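Local coordinates for putative type VI secretion protein (Escherichia coli, PDB 6SKI) that acts as a phospholipase effector toxin of the type VI secretion system, loaded onto the VgrG spike and probably hydrolysing membrane phospholipids of target cells, at residues I438-T441 with L445-P448; A417-R422 with F453-A458; G40-G45 with I107-D112; G315-V320 with Y485-A490; V423-A428 with V433-I438. All coordinates share one frame; numbering follows the deposited sequence.

Interactions 1, 2 and 5 all belong to helix 416-431 and the chain that leaves it: interaction 5 folds that chain back on the helix, interaction 1 closes the loop beyond it, and interaction 2 sets helix 452-466 against the same helix. I438 serves both 1 and 5. Interaction 3 lies next door, on the central sheet, and its 107-112 segment touches 433-438. Interaction 4 joins two loops near the probable active site, touching interactions 1 and 2 only lightly. Only interaction 1 is a surface contact, and it mixes amides with aliphatics. The buried ones differ: purely aliphatic in 2, edge-to-face rings in 3, a flat stack in 4, CH-pi plus one backbone bond in 5.

Interaction 1. Residues I438-T441 with L445-P448; sequences IRQT and LQLP
Q446 and I438 lie alongside each other, pointing opposite ways, and close a surface loop between helix 416-431 and helix 452-466, in a protein of the alpha/beta-hydrolase clan. The methyl CG2 of I438 lies 3.7 Å from NE2 of Q446, so the branched side chain packs against the amide end of the glutamine. The bend of Q446 at its second torsion (chi2 -49°) swings this amide back toward 438-441 instead of letting it run straight out. Once there, NE2 is held by a hydrogen bond to O of N442, in the short turn that joins the two segments.

The other branch of I438 makes the apolar half of the contact. Its CD1 meets CD1 of L445 at 3.9 Å, the two side chains roughly perpendicular. L445 is buried and continues inward onto L421 of helix 416-431 and onto W104 and L108 of helix 101-108, which ties the loop to the body of the domain.

On the outer side Q440 bends round to reach Q446. Their amide planes stand 71° apart, and the bond between them is weak: NE2 of Q440 donates to OE1 of Q446 over 3.2 Å at an N-H...O angle of only 128°.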
# COMPACT_ATOMS: atom_id res chain seq x y z
N ILE A 438 0.05 -14.99 16.39
CA ILE A 438 1.01 -15.57 15.47
C ILE A 438 1.44 -16.90 16.06
O ILE A 438 2.06 -16.95 17.13
CB ILE A 438 2.22 -14.65 15.25
CG1 ILE A 438 1.82 -13.44 14.41
CG2 ILE A 438 3.34 -15.41 14.56
CD1 ILE A 438 3.00 -12.69 13.83
N ARG A 439 1.12 -17.99 15.37
CA ARG A 439 1.36 -19.33 15.87
C ARG A 439 2.46 -19.99 15.05
O ARG A 439 2.87 -19.50 14.00
CB ARG A 439 0.07 -20.16 15.81
CG ARG A 439 -1.11 -19.50 16.51
CD ARG A 439 -2.37 -20.34 16.37
NE ARG A 439 -3.55 -19.68 16.94
CZ ARG A 439 -4.37 -18.89 16.25
NH1 ARG A 439 -4.15 -18.66 14.96
NH2 ARG A 439 -5.41 -18.33 16.85
N GLN A 440 2.94 -21.12 15.57
CA GLN A 440 3.89 -21.93 14.82
C GLN A 440 3.27 -22.47 13.54
O GLN A 440 4.01 -22.85 12.62
CB GLN A 440 4.42 -23.08 15.68
CG GLN A 440 5.48 -22.66 16.71
CD GLN A 440 5.05 -21.49 17.59
OE1 GLN A 440 4.07 -21.58 18.32
NE2 GLN A 440 5.80 -20.40 17.51
N THR A 441 1.94 -22.52 13.46
CA THR A 441 1.27 -22.86 12.22
C THR A 441 1.70 -21.92 11.09
O THR A 441 1.94 -22.36 9.96
CB THR A 441 -0.25 -22.81 12.41
OG1 THR A 441 -0.64 -23.83 13.33
CG2 THR A 441 -0.97 -23.01 11.08
N LEU A 445 5.76 -16.53 9.12
CA LEU A 445 5.84 -15.43 10.06
C LEU A 445 6.75 -15.73 11.23
O LEU A 445 6.86 -14.91 12.15
CB LEU A 445 4.44 -15.08 10.56
CG LEU A 445 3.52 -14.47 9.50
CD1 LEU A 445 2.29 -13.85 10.15
CD2 LEU A 445 4.27 -13.46 8.66
N GLN A 446 7.43 -16.88 11.22
CA GLN A 446 8.31 -17.26 12.30
C GLN A 446 9.67 -16.62 12.11
O GLN A 446 10.21 -16.59 11.00
CB GLN A 446 8.45 -18.78 12.39
CG GLN A 446 7.17 -19.50 12.73
CD GLN A 446 6.47 -18.89 13.93
OE1 GLN A 446 7.05 -18.78 15.01
NE2 GLN A 446 5.21 -18.50 13.75
N LEU A 447 10.22 -16.10 13.19
CA LEU A 447 11.45 -15.34 13.22
C LEU A 447 12.65 -16.25 13.49
O LEU A 447 12.56 -17.15 14.33
CB LEU A 447 11.38 -14.27 14.30
CG LEU A 447 10.58 -13.05 13.87
CD1 LEU A 447 10.63 -12.00 14.94
CD2 LEU A 447 11.14 -12.52 12.57
N PRO A 448 13.75 -16.05 12.78
CA PRO A 448 14.98 -16.77 13.12
C PRO A 448 15.43 -16.41 14.52
O PRO A 448 15.11 -15.35 15.05
CB PRO A 448 15.98 -16.28 12.06
CG PRO A 448 15.13 -15.81 10.94
CD PRO A 448 13.92 -15.21 11.58

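Interaction 2. Residues A417-R422 with F453-A458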
# COMPACT_ATOMS: atom_id res chain seq x y z
N ALA A 417 10.71 -8.12 7.73
CA ALA A 417 9.34 -7.68 7.59
C ALA A 417 8.42 -8.40 8.55
O ALA A 417 7.36 -7.86 8.89
CB ALA A 417 8.86 -7.88 6.16
N ASN A 418 8.82 -9.56 9.06
CA ASN A 418 8.07 -10.20 10.14
C ASN A 418 8.25 -9.43 11.44
O ASN A 418 7.31 -9.30 12.23
CB ASN A 418 8.52 -11.65 10.30
CG ASN A 418 8.22 -12.48 9.07
OD1 ASN A 418 7.31 -12.18 8.31
ND2 ASN A 418 9.00 -13.53 8.87
N VAL A 419 9.45 -8.90 11.68
CA VAL A 419 9.67 -8.04 12.84
C VAL A 419 8.82 -6.78 12.72
O VAL A 419 8.18 -6.35 13.69
CB VAL A 419 11.16 -7.71 12.97
CG1 VAL A 419 11.39 -6.77 14.14
CG2 VAL A 419 11.98 -8.97 13.13
N CYS A 420 8.80 -6.17 11.53
CA CYS A 420 7.98 -4.98 11.34
C CYS A 420 6.50 -5.30 11.49
O CYS A 420 5.73 -4.49 12.03
CB CYS A 420 8.27 -4.38 9.97
SG CYS A 420 9.97 -3.82 9.81
N LEU A 421 6.09 -6.49 11.04
CA LEU A 421 4.73 -6.97 11.26
C LEU A 421 4.41 -7.04 12.74
O LEU A 421 3.33 -6.64 13.17
CB LEU A 421 4.57 -8.34 10.62
CG LEU A 421 3.17 -8.93 10.63
CD1 LEU A 421 2.21 -8.05 9.86
CD2 LEU A 421 3.21 -10.32 10.06
N ARG A 422 5.33 -7.59 13.54
CA ARG A 422 5.08 -7.74 14.96
C ARG A 422 5.01 -6.38 15.65
O ARG A 422 4.23 -6.19 16.59
CB ARG A 422 6.14 -8.63 15.59
CG ARG A 422 5.94 -10.08 15.21
CD ARG A 422 7.19 -10.89 15.35
NE ARG A 422 7.09 -12.12 14.57
CZ ARG A 422 6.71 -13.29 15.06
NH1 ARG A 422 6.39 -13.39 16.34
NH2 ARG A 422 6.64 -14.34 14.27
N PHE A 453 15.45 -11.86 19.70
CA PHE A 453 15.64 -10.83 20.71
C PHE A 453 15.57 -9.44 20.09
O PHE A 453 14.94 -8.54 20.65
CB PHE A 453 16.96 -11.04 21.44
CG PHE A 453 17.55 -9.79 22.04
CD1 PHE A 453 17.16 -9.37 23.31
CD2 PHE A 453 18.51 -9.06 21.36
CE1 PHE A 453 17.70 -8.22 23.86
CE2 PHE A 453 19.05 -7.91 21.92
CZ PHE A 453 18.64 -7.49 23.17
N LEU A 454 16.17 -9.27 18.91
CA LEU A 454 16.10 -7.99 18.23
C LEU A 454 14.66 -7.58 17.98
O LEU A 454 14.31 -6.41 18.18
CB LEU A 454 16.85 -8.06 16.90
CG LEU A 454 18.36 -8.20 17.02
CD1 LEU A 454 18.99 -8.36 15.65
CD2 LEU A 454 18.90 -6.98 17.72
N ALA A 455 13.80 -8.53 17.62
CA ALA A 455 12.40 -8.19 17.42
C ALA A 455 11.81 -7.62 18.70
O ALA A 455 11.15 -6.58 18.67
CB ALA A 455 11.61 -9.41 16.97
N ASP A 456 12.10 -8.27 19.83
CA ASP A 456 11.65 -7.73 21.10
C ASP A 456 12.10 -6.29 21.26
O ASP A 456 11.28 -5.40 21.53
CB ASP A 456 12.18 -8.59 22.25
CG ASP A 456 11.49 -9.92 22.35
OD1 ASP A 456 10.60 -10.19 21.52
OD2 ASP A 456 11.84 -10.71 23.25
N LYS A 457 13.38 -6.02 20.98
CA LYS A 457 13.87 -4.66 21.09
C LYS A 457 13.09 -3.74 20.18
O LYS A 457 12.62 -2.68 20.60
CB LYS A 457 15.36 -4.61 20.77
CG LYS A 457 15.96 -3.23 20.91
CD LYS A 457 17.45 -3.29 21.18
CE LYS A 457 18.08 -1.92 21.13
NZ LYS A 457 19.56 -1.99 21.10
N ALA A 458 12.86 -4.17 18.93
CA ALA A 458 12.09 -3.36 18.01
C ALA A 458 10.70 -3.10 18.57
O ALA A 458 10.23 -1.96 18.58
CB ALA A 458 12.00 -4.04 16.65
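V419 lays its two methyl groups over A455 and reaches on to A458, one turn further along the partner helix. This is helix-helix packing between helix 416-431 and helix 452-466 of an alpha/beta-hydrolase-like domain, and at this point a single branched side chain carries one side of it. Both partners are alanines, and their small size lets the backbones come close: the CA atoms of V419 and A455 are 5.3 Å apart.

The two branches have different jobs. CG1 stands opposite the backbone N (chi1 178°) and takes the central place. It sits 3.7 Å from CA of A455, so it bears on the backbone of the partner helix as well as on its methyl groups. CG2, beside the backbone N, shares the CB of A455 with CG1, each 3.9 Å away.

The contact is wholly aliphatic and buried. It does not stand alone: V423, the next turn of the first helix, also packs on A458, while L447 from the intervening loop covers A455. From helix 452-466, L454 packs on helix 476-483, and K457 is tied to E478 there by a salt bridge. Across the first helix, L421 turns instead to W104 and L105. CG1 of V419 meets the methyl CB of A458 at 3.8 Å.

Interaction 3. Residues G40-G45 with I107-D112; sequences GIFFDG and ILYHPD
F42 points the edge of its ring at the face of Y109 in an offset edge-to-face pair. The centroids are 5.2 Å apart and the planes stand at 80° to each other. CZ of F42 comes to 3.5 Å from CD1 of Y109, and its CE1 lies over the tyrosine face, 3.8 Å from CG of Y109.

Y109, the first residue to leave helix 101-108, packs the end of that helix on strand 22-43 of the central, largely parallel sheet of the alpha/beta-hydrolase-type domain. Its CG stands opposite the backbone N (chi1 -166°), which lays the ring along the strand from F42 back to G40. There the tyrosine CZ is 3.6 Å from CA of G40, an approach made possible because the glycine has no side chain.

The hydroxyl lies close to G40 without bonding to it and is hydrogen-bonded instead to OD2 of D192 on strand 184-195. F194 of that strand meets the F42 ring with nearly parallel planes. Between the segments, then, cohesion comes from dispersion and ring electrostatics, with F42's rim hydrogens directed at the pi cloud, while the buried phenol keeps its polar end satisfied and probably helps to stabilise the carboxylate of D192.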
# COMPACT_ATOMS: atom_id res chain seq x y z
N GLY A 40 -11.98 -3.45 9.25
CA GLY A 40 -10.56 -3.36 9.01
C GLY A 40 -10.27 -3.10 7.55
O GLY A 40 -10.52 -3.96 6.70
N ILE A 41 -9.75 -1.92 7.24
CA ILE A 41 -9.47 -1.51 5.87
C ILE A 41 -7.99 -1.73 5.63
O ILE A 41 -7.15 -1.19 6.35
CB ILE A 41 -9.86 -0.05 5.62
CG1 ILE A 41 -11.16 0.28 6.36
CG2 ILE A 41 -10.06 0.19 4.15
CD1 ILE A 41 -12.38 -0.27 5.69
N PHE A 42 -7.67 -2.55 4.63
CA PHE A 42 -6.31 -2.98 4.38
C PHE A 42 -5.94 -2.57 2.96
O PHE A 42 -6.35 -3.23 2.00
CB PHE A 42 -6.17 -4.48 4.58
CG PHE A 42 -6.27 -4.91 6.01
CD1 PHE A 42 -7.47 -5.38 6.51
CD2 PHE A 42 -5.18 -4.85 6.85
CE1 PHE A 42 -7.57 -5.77 7.82
CE2 PHE A 42 -5.29 -5.24 8.16
CZ PHE A 42 -6.48 -5.70 8.64
N PHE A 43 -5.17 -1.49 2.84
CA PHE A 43 -4.74 -0.96 1.56
C PHE A 43 -3.35 -1.50 1.29
O PHE A 43 -2.39 -1.11 1.96
CB PHE A 43 -4.71 0.57 1.57
CG PHE A 43 -6.05 1.22 1.58
CD1 PHE A 43 -6.73 1.44 0.40
CD2 PHE A 43 -6.60 1.69 2.75
CE1 PHE A 43 -7.95 2.07 0.40
CE2 PHE A 43 -7.81 2.32 2.76
CZ PHE A 43 -8.48 2.51 1.58
N ASP A 44 -3.22 -2.38 0.31
CA ASP A 44 -1.92 -2.97 0.07
C ASP A 44 -1.12 -2.11 -0.91
O ASP A 44 -1.65 -1.23 -1.58
CB ASP A 44 -2.08 -4.38 -0.48
CG ASP A 44 -0.91 -5.27 -0.14
OD1 ASP A 44 0.13 -4.74 0.29
OD2 ASP A 44 -1.03 -6.50 -0.31
N GLY A 45 0.17 -2.38 -0.96
CA GLY A 45 1.01 -1.93 -2.05
C GLY A 45 1.05 -2.99 -3.13
O GLY A 45 0.06 -3.66 -3.40
N ILE A 107 -4.77 -11.37 7.10
CA ILE A 107 -4.94 -12.76 7.51
C ILE A 107 -5.08 -12.87 9.02
O ILE A 107 -5.80 -13.73 9.52
CB ILE A 107 -3.77 -13.62 6.98
CG1 ILE A 107 -3.75 -13.64 5.45
CG2 ILE A 107 -3.85 -15.03 7.53
CD1 ILE A 107 -5.11 -13.70 4.82
N LEU A 108 -4.43 -11.98 9.76
CA LEU A 108 -4.41 -12.06 11.22
C LEU A 108 -5.45 -11.18 11.88
O LEU A 108 -5.77 -11.41 13.05
CB LEU A 108 -3.03 -11.66 11.75
CG LEU A 108 -1.91 -12.69 11.60
CD1 LEU A 108 -0.59 -12.08 12.02
CD2 LEU A 108 -2.22 -13.92 12.42
N TYR A 109 -5.98 -10.19 11.18
CA TYR A 109 -7.10 -9.41 11.68
C TYR A 109 -8.24 -10.34 12.04
O TYR A 109 -8.72 -11.10 11.19
CB TYR A 109 -7.54 -8.40 10.63
CG TYR A 109 -8.46 -7.32 11.12
CD1 TYR A 109 -7.96 -6.20 11.76
CD2 TYR A 109 -9.83 -7.40 10.92
CE1 TYR A 109 -8.79 -5.20 12.19
CE2 TYR A 109 -10.67 -6.40 11.36
CZ TYR A 109 -10.14 -5.31 11.99
OH TYR A 109 -10.98 -4.31 12.43
N HIS A 110 -8.66 -10.31 13.29
CA HIS A 110 -9.69 -11.23 13.74
C HIS A 110 -11.01 -10.92 13.04
O HIS A 110 -11.53 -9.81 13.17
CB HIS A 110 -9.87 -11.13 15.25
CG HIS A 110 -10.90 -12.06 15.80
ND1 HIS A 110 -12.03 -11.63 16.45
CD2 HIS A 110 -10.97 -13.41 15.78
CE1 HIS A 110 -12.76 -12.67 16.81
NE2 HIS A 110 -12.14 -13.77 16.42
N PRO A 111 -11.57 -11.86 12.28
CA PRO A 111 -12.87 -11.62 11.66
C PRO A 111 -14.02 -12.13 12.50
O PRO A 111 -13.93 -13.20 13.12
CB PRO A 111 -12.75 -12.39 10.34
CG PRO A 111 -11.94 -13.59 10.73
CD PRO A 111 -11.00 -13.15 11.84
N ASP A 112 -15.11 -11.38 12.55
CA ASP A 112 -16.34 -11.83 13.18
C ASP A 112 -17.36 -12.14 12.10
O ASP A 112 -17.58 -11.32 11.20
CB ASP A 112 -16.89 -10.77 14.14
CG ASP A 112 -16.23 -10.83 15.50
OD1 ASP A 112 -16.46 -11.81 16.24
OD2 ASP A 112 -15.46 -9.90 15.83

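Interaction 4. Residues G315-V320 with Y485-A490; sequences GGYNPV and YTHCSA
S489 OG is hydrogen-bonded to OE1 of E287, and its CB touches the hydroxyl of Y317 at 3.8 Å. The serine thus touches the hydroxyl end of the tyrosine, whose ring lies flat on H487.

That stack is the heart of the contact. The rings are 3.6 Å apart between centroids and their planes differ by only 3°, so they overlap almost fully: ND1 of H487 lies over the centre of the tyrosine, and CD2 of Y317 over the centre of the imidazole. The two side chains run in opposite directions. CB of Y317 therefore comes near CE1 of H487, at 3.8 Å, while CB of H487 sits under the phenol end, 3.7 Å from CZ of Y317.

The histidine is steadied from outside. Its backbone N is hydrogen-bonded to OD2 of D312, and its NE2 makes a weak bond to O of P413. Y317 leans in turn on S311 and D312.

Loop 315-320 belongs to the Tle1-like catalytic region and follows H310, which with S197 and D245 probably forms the Ser-His-Asp triad expected of this clan. S489 lies near that group without touching it, consistent with a stack that joins two loops beside the putative active site of an alpha/beta hydrolase.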
# COMPACT_ATOMS: atom_id res chain seq x y z
N GLY A 315 7.05 -5.43 3.79
CA GLY A 315 7.00 -6.75 3.19
C GLY A 315 6.99 -6.70 1.68
O GLY A 315 6.73 -5.66 1.06
N GLY A 316 7.28 -7.84 1.07
CA GLY A 316 7.25 -7.91 -0.38
C GLY A 316 8.45 -8.57 -1.01
O GLY A 316 8.58 -8.59 -2.24
N TYR A 317 9.35 -9.10 -0.19
CA TYR A 317 10.55 -9.77 -0.67
C TYR A 317 10.38 -11.27 -0.53
O TYR A 317 9.97 -11.76 0.53
CB TYR A 317 11.79 -9.30 0.10
CG TYR A 317 12.30 -7.94 -0.32
CD1 TYR A 317 12.63 -7.67 -1.63
CD2 TYR A 317 12.48 -6.94 0.62
CE1 TYR A 317 13.10 -6.44 -2.01
CE2 TYR A 317 12.96 -5.71 0.25
CZ TYR A 317 13.27 -5.46 -1.07
OH TYR A 317 13.75 -4.22 -1.43
N ASN A 318 10.69 -12.00 -1.60
CA ASN A 318 10.52 -13.44 -1.60
C ASN A 318 11.54 -14.12 -0.67
O ASN A 318 12.63 -13.59 -0.45
CB ASN A 318 10.64 -13.99 -3.01
CG ASN A 318 9.94 -13.12 -4.03
OD1 ASN A 318 10.35 -12.00 -4.28
ND2 ASN A 318 8.86 -13.63 -4.60
N PRO A 319 11.19 -15.27 -0.12
CA PRO A 319 12.10 -15.95 0.82
C PRO A 319 13.35 -16.48 0.13
O PRO A 319 13.46 -16.52 -1.09
CB PRO A 319 11.23 -17.09 1.36
CG PRO A 319 9.83 -16.60 1.17
CD PRO A 319 9.90 -15.97 -0.18
N VAL A 320 14.30 -16.90 0.97
CA VAL A 320 15.62 -17.29 0.49
C VAL A 320 15.54 -18.52 -0.41
O VAL A 320 16.26 -18.63 -1.41
CB VAL A 320 16.56 -17.52 1.69
CG1 VAL A 320 17.60 -18.59 1.37
CG2 VAL A 320 17.25 -16.23 2.05
N TYR A 485 19.60 -8.71 6.91
CA TYR A 485 18.22 -8.88 6.50
C TYR A 485 17.64 -7.70 5.75
O TYR A 485 16.52 -7.79 5.25
CB TYR A 485 17.34 -9.18 7.73
CG TYR A 485 17.73 -10.43 8.46
CD1 TYR A 485 18.78 -10.43 9.37
CD2 TYR A 485 17.05 -11.61 8.26
CE1 TYR A 485 19.13 -11.57 10.04
CE2 TYR A 485 17.40 -12.76 8.92
CZ TYR A 485 18.44 -12.74 9.82
OH TYR A 485 18.79 -13.88 10.49
N THR A 486 18.36 -6.58 5.66
CA THR A 486 17.88 -5.43 4.90
C THR A 486 18.41 -5.50 3.48
O THR A 486 19.59 -5.78 3.25
CB THR A 486 18.29 -4.12 5.57
OG1 THR A 486 18.10 -3.04 4.65
CG2 THR A 486 19.72 -4.15 5.99
N HIS A 487 17.54 -5.23 2.52
CA HIS A 487 17.88 -5.27 1.11
C HIS A 487 18.34 -3.89 0.66
O HIS A 487 17.84 -2.87 1.14
CB HIS A 487 16.69 -5.71 0.26
CG HIS A 487 16.18 -7.08 0.59
ND1 HIS A 487 16.06 -8.08 -0.35
CD2 HIS A 487 15.74 -7.61 1.75
CE1 HIS A 487 15.57 -9.16 0.22
NE2 HIS A 487 15.37 -8.91 1.50
N CYS A 488 19.30 -3.87 -0.26
CA CYS A 488 19.70 -2.63 -0.92
C CYS A 488 18.76 -2.43 -2.10
O CYS A 488 18.88 -3.10 -3.12
CB CYS A 488 21.16 -2.70 -1.37
SG CYS A 488 21.74 -1.20 -2.19
N SER A 489 17.82 -1.50 -1.95
CA SER A 489 16.79 -1.28 -2.95
C SER A 489 17.14 -0.18 -3.94
O SER A 489 16.56 -0.15 -5.03
CB SER A 489 15.45 -0.95 -2.28
OG SER A 489 15.59 0.14 -1.39
N ALA A 490 18.06 0.71 -3.58
CA ALA A 490 18.52 1.75 -4.49
C ALA A 490 19.72 1.24 -5.26
O ALA A 490 20.72 0.82 -4.67
CB ALA A 490 18.88 3.02 -3.71

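Interaction 5. Residues V423-A428 with V433-I438; sequences VMLDAA and VLFEPI
L425 drops its CD2 methyl onto the face of F435, the apolar centre of this contact. The carbon is 3.7 Å from the ring centroid and 20° off the ring normal, a CH-pi arrangement, displaced toward the CG side of the ring. A first torsion of -74° sends the leucine CG beside the backbone N and brings the end of the side chain nearer the loop; the fork at CG then divides the methyls, CD2 covering the phenylalanine and CD1 meeting CD1 of I438 at 3.7 Å. The isoleucine thus extends the same patch toward the later part of the loop.

A428, one turn further along the helix, works on the ring from another direction. Its CB approaches at the edge, near the ring plane, 3.4 Å from CE2 of F435. The same methyl also packs on CG2 of V433, at 3.9 Å.

The polar edge is a single backbone bond: N of V433 donates to O of A428 over 2.9 Å. A bond from residue i+5 back to residue i, with an apolar contact between the same two residues, is what a Schellman-type helix C-cap would give. It turns the chain back along helix 416-431.

The reversed chain then runs beside 107-112, where L434 and E436 pair by backbone hydrogen bonds with H110 and L108. M424, A428 and V433 all touch F240 of strand 237-243, while V423 and D426 pack on helix 452-466, so the helix lies between that helix and the central sheet.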
# COMPACT_ATOMS: atom_id res chain seq x y z
N VAL A 423 5.81 -5.42 15.19
CA VAL A 423 5.72 -4.07 15.75
C VAL A 423 4.37 -3.44 15.44
O VAL A 423 3.72 -2.84 16.31
CB VAL A 423 6.88 -3.20 15.24
CG1 VAL A 423 6.83 -1.84 15.90
CG2 VAL A 423 8.20 -3.86 15.54
N MET A 424 3.90 -3.57 14.19
CA MET A 424 2.58 -3.04 13.85
C MET A 424 1.48 -3.77 14.60
O MET A 424 0.47 -3.16 14.98
CB MET A 424 2.35 -3.10 12.35
CG MET A 424 1.13 -2.32 11.89
SD MET A 424 1.18 -0.55 12.24
CE MET A 424 2.48 -0.01 11.16
N LEU A 425 1.64 -5.08 14.82
CA LEU A 425 0.65 -5.82 15.59
C LEU A 425 0.59 -5.32 17.02
O LEU A 425 -0.49 -5.20 17.60
CB LEU A 425 0.98 -7.32 15.57
CG LEU A 425 0.71 -8.11 14.29
CD1 LEU A 425 1.51 -9.39 14.30
CD2 LEU A 425 -0.76 -8.40 14.16
N ASP A 426 1.75 -5.04 17.61
CA ASP A 426 1.77 -4.50 18.97
C ASP A 426 1.09 -3.15 19.04
O ASP A 426 0.30 -2.89 19.95
CB ASP A 426 3.22 -4.41 19.47
CG ASP A 426 3.31 -4.06 20.93
OD1 ASP A 426 2.47 -4.56 21.72
OD2 ASP A 426 4.21 -3.29 21.31
N ALA A 427 1.37 -2.28 18.06
CA ALA A 427 0.74 -0.96 18.05
C ALA A 427 -0.78 -1.08 17.92
O ALA A 427 -1.53 -0.44 18.65
CB ALA A 427 1.31 -0.13 16.91
N ALA A 428 -1.24 -1.92 16.98
CA ALA A 428 -2.67 -2.06 16.77
C ALA A 428 -3.35 -2.68 17.98
O ALA A 428 -4.44 -2.25 18.37
CB ALA A 428 -2.93 -2.89 15.52
N VAL A 433 -7.27 -3.04 18.63
CA VAL A 433 -7.57 -3.96 17.55
C VAL A 433 -7.29 -5.39 17.99
O VAL A 433 -6.32 -5.66 18.70
CB VAL A 433 -6.76 -3.59 16.30
CG1 VAL A 433 -7.32 -4.28 15.09
CG2 VAL A 433 -6.75 -2.09 16.10
N LEU A 434 -8.16 -6.31 17.58
CA LEU A 434 -8.01 -7.72 17.91
C LEU A 434 -7.40 -8.45 16.73
O LEU A 434 -7.91 -8.37 15.61
CB LEU A 434 -9.36 -8.34 18.28
CG LEU A 434 -10.08 -7.72 19.47
CD1 LEU A 434 -11.47 -8.29 19.58
CD2 LEU A 434 -9.29 -7.93 20.74
N PHE A 435 -6.30 -9.15 16.99
CA PHE A 435 -5.58 -9.90 15.98
C PHE A 435 -5.44 -11.34 16.45
O PHE A 435 -5.25 -11.59 17.65
CB PHE A 435 -4.19 -9.31 15.74
CG PHE A 435 -4.19 -8.17 14.77
CD1 PHE A 435 -4.25 -8.39 13.42
CD2 PHE A 435 -4.14 -6.87 15.23
CE1 PHE A 435 -4.26 -7.35 12.53
CE2 PHE A 435 -4.14 -5.82 14.34
CZ PHE A 435 -4.20 -6.06 12.99
N GLU A 436 -5.55 -12.27 15.52
CA GLU A 436 -5.27 -13.65 15.86
C GLU A 436 -3.79 -13.79 16.21
O GLU A 436 -2.94 -13.11 15.63
CB GLU A 436 -5.62 -14.57 14.69
CG GLU A 436 -7.05 -14.43 14.18
CD GLU A 436 -8.07 -15.17 15.03
OE1 GLU A 436 -7.83 -15.38 16.23
OE2 GLU A 436 -9.13 -15.54 14.48
N PRO A 437 -3.46 -14.65 17.17
CA PRO A 437 -2.06 -14.82 17.55
C PRO A 437 -1.23 -15.35 16.40
O PRO A 437 -1.72 -16.07 15.53
CB PRO A 437 -2.14 -15.83 18.70
CG PRO A 437 -3.47 -15.54 19.30
CD PRO A 437 -4.34 -15.41 18.08
N ILE A 438 0.05 -14.99 16.39
CA ILE A 438 1.01 -15.57 15.47
C ILE A 438 1.44 -16.90 16.06
O ILE A 438 2.06 -16.95 17.13
CB ILE A 438 2.22 -14.65 15.25
CG1 ILE A 438 1.82 -13.44 14.41
CG2 ILE A 438 3.34 -15.41 14.56
CD1 ILE A 438 3.00 -12.69 13.83